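Long-range contact in Stk_08120 (PDB 3W9K), which probably binds fatty acids or similar lipids in a hydrophobic cavity of a Bet v 1-like fold, here holding myristic acid: residues E47-E52 against Y60-R65. Residues are numbered along the deposited sequence; the frame is centred on the assembly and turned at random.
With MYR (myristic acid), chain B.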
# COMPACT_ATOMS: atom_id res chain seq x y z
N GLU A 47 13.44 -4.17 0.33
CA GLU A 47 12.28 -5.05 0.36
C GLU A 47 11.73 -5.38 1.74
O GLU A 47 10.85 -6.24 1.86
CB GLU A 47 12.53 -6.32 -0.46
CG GLU A 47 12.70 -5.94 -1.93
CD GLU A 47 12.79 -7.12 -2.87
OE1 GLU A 47 13.52 -8.08 -2.56
OE2 GLU A 47 12.13 -7.08 -3.93
N ILE A 48 12.30 -4.77 2.76
CA ILE A 48 11.87 -5.10 4.17
C ILE A 48 11.45 -3.81 4.84
O ILE A 48 12.21 -2.82 4.79
CB ILE A 48 13.05 -5.80 4.91
CG1 ILE A 48 13.26 -7.18 4.28
CG2 ILE A 48 12.71 -5.99 6.41
CD1 ILE A 48 14.64 -7.76 4.63
N PHE A 49 10.30 -3.79 5.50
CA PHE A 49 9.91 -2.59 6.30
C PHE A 49 9.33 -2.96 7.67
O PHE A 49 8.88 -4.09 7.89
CB PHE A 49 8.81 -1.81 5.55
CG PHE A 49 7.46 -2.47 5.60
CD1 PHE A 49 6.51 -2.08 6.55
CD2 PHE A 49 7.17 -3.56 4.74
CE1 PHE A 49 5.25 -2.73 6.60
CE2 PHE A 49 5.94 -4.20 4.77
CZ PHE A 49 5.00 -3.82 5.71
N GLU A 50 9.31 -1.97 8.54
CA GLU A 50 8.52 -1.98 9.76
C GLU A 50 7.82 -0.63 9.79
O GLU A 50 8.32 0.39 9.24
CB GLU A 50 9.40 -2.08 11.01
CG GLU A 50 10.26 -3.31 11.09
CD GLU A 50 11.33 -3.19 12.23
OE1 GLU A 50 11.67 -2.08 12.69
OE2 GLU A 50 11.83 -4.22 12.67
N ALA A 51 6.63 -0.61 10.37
CA ALA A 51 5.88 0.61 10.50
C ALA A 51 4.98 0.57 11.74
O ALA A 51 4.70 -0.52 12.29
CB ALA A 51 5.05 0.87 9.23
N GLU A 52 4.61 1.74 12.21
CA GLU A 52 3.70 1.88 13.34
C GLU A 52 2.58 2.81 12.91
O GLU A 52 2.80 3.82 12.23
CB GLU A 52 4.45 2.47 14.57
CG GLU A 52 5.66 1.59 14.94
CD GLU A 52 6.28 1.96 16.29
OE1 GLU A 52 5.81 2.91 16.94
OE2 GLU A 52 7.26 1.31 16.72
N TYR A 60 -0.69 0.01 16.52
CA TYR A 60 -0.28 -1.26 15.99
C TYR A 60 1.14 -1.14 15.42
O TYR A 60 1.58 -0.02 15.00
CB TYR A 60 -1.28 -1.77 14.93
CG TYR A 60 -1.35 -0.94 13.66
CD1 TYR A 60 -0.53 -1.26 12.53
CD2 TYR A 60 -2.23 0.13 13.55
CE1 TYR A 60 -0.63 -0.49 11.36
CE2 TYR A 60 -2.29 0.90 12.40
CZ TYR A 60 -1.48 0.58 11.32
OH TYR A 60 -1.53 1.31 10.18
N LYS A 61 1.84 -2.26 15.36
CA LYS A 61 3.18 -2.29 14.76
C LYS A 61 3.12 -3.36 13.69
O LYS A 61 2.77 -4.54 13.99
CB LYS A 61 4.22 -2.61 15.86
CG LYS A 61 4.27 -1.56 17.02
CD LYS A 61 5.05 -2.08 18.26
CE LYS A 61 6.59 -2.09 18.04
NZ LYS A 61 7.19 -3.45 17.72
N VAL A 62 3.44 -3.02 12.43
CA VAL A 62 3.34 -4.00 11.32
C VAL A 62 4.75 -4.09 10.69
O VAL A 62 5.49 -3.09 10.65
CB VAL A 62 2.28 -3.60 10.28
CG1 VAL A 62 2.55 -2.22 9.79
CG2 VAL A 62 2.26 -4.57 9.06
N LYS A 63 5.12 -5.27 10.19
CA LYS A 63 6.41 -5.36 9.48
C LYS A 63 6.20 -6.36 8.36
O LYS A 63 5.25 -7.16 8.38
CB LYS A 63 7.55 -5.84 10.43
CG LYS A 63 7.41 -7.32 10.86
CD LYS A 63 8.55 -7.53 11.92
CE LYS A 63 8.75 -8.98 12.27
NZ LYS A 63 7.62 -9.55 13.02
N GLY A 64 7.01 -6.29 7.32
CA GLY A 64 6.80 -7.29 6.28
C GLY A 64 7.83 -7.14 5.18
O GLY A 64 8.85 -6.45 5.34
N ARG A 65 7.56 -7.86 4.10
CA ARG A 65 8.52 -8.01 3.01
C ARG A 65 7.83 -7.85 1.71
O ARG A 65 6.71 -8.27 1.56
CB ARG A 65 9.17 -9.40 3.02
CG ARG A 65 10.30 -9.47 1.99
CD ARG A 65 11.09 -10.80 1.99
NE ARG A 65 12.50 -10.50 1.71
CZ ARG A 65 13.47 -10.59 2.61
NH1 ARG A 65 13.19 -10.99 3.86
NH2 ARG A 65 14.73 -10.28 2.27
C1 MYR B . -14.27 -6.61 5.03
O1 MYR B . -14.74 -6.93 3.91
O2 MYR B . -15.05 -6.09 5.88
C2 MYR B . -12.81 -6.85 5.39
C3 MYR B . -11.75 -6.31 4.42
C4 MYR B . -11.06 -5.03 4.94
C5 MYR B . -9.58 -5.14 5.31
C6 MYR B . -9.22 -4.11 6.35
C7 MYR B . -7.79 -4.21 6.79
C8 MYR B . -7.49 -3.16 7.82
C9 MYR B . -6.09 -3.41 8.33
C10 MYR B . -5.75 -2.60 9.55
C11 MYR B . -4.33 -3.04 9.72
C12 MYR B . -3.84 -2.97 11.14
C13 MYR B . -2.71 -3.96 11.22
C14 MYR B . -1.85 -3.84 9.98
O HOH W 1 11.95 -9.96 -1.15
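Phe49 and Ala51 pair with Gly64 and Val62 in an antiparallel beta ladder, the hairpin of strands 48-55 and 58-69 in the curved sheet of a Bet v 1-like fold. Four backbone hydrogen bonds hold the register: Phe49 and Gly64 bond to each other both ways, and so do Ala51 and Val62, the shortest running 2.7 Å from Ala51 N to Val62 O. Phe49 folds back over its own partner. With chi1 at 75°, CG sits between the backbone N and carbonyl carbon, and the ring lies across the bare glycine, Gly64 N standing 3.4 Å above the ring plane, toward the rim; Phe49 CE2 comes 3.5 Å from Gly64 C. On this same inward face Ala51 CB packs 4.0 Å from Val62 CG1. Tyr60 lays one ring face against the tail of the myristic acid, C12 over its centre, while its OH bonds to Pro36 O.

The other face is mostly charged. Ile48, the exception, presses CG1 and CD1 flat on the Arg65 guanidinium, CG1 3.7 Å above the plane, and a water links Arg65 NE to Glu47 OE1, whose other oxygen makes a salt bridge to Lys68. Glu50 and Lys63 run side by side, and Glu50 CG lies 3.8 Å from Lys63 CB, but Lys63 NZ makes its salt bridge to Asp78. Glu52 likewise lies alongside Lys61 without a salt bridge: Glu52 OE2 stays 4.9 Å from Lys61 NZ.

Strand 38-43 flanks the hairpin beyond Glu50 and Glu52, strand 72-79 lies on the Val62 side, and Ile31 of helix 27-34 packs against both Phe49 and Ala51.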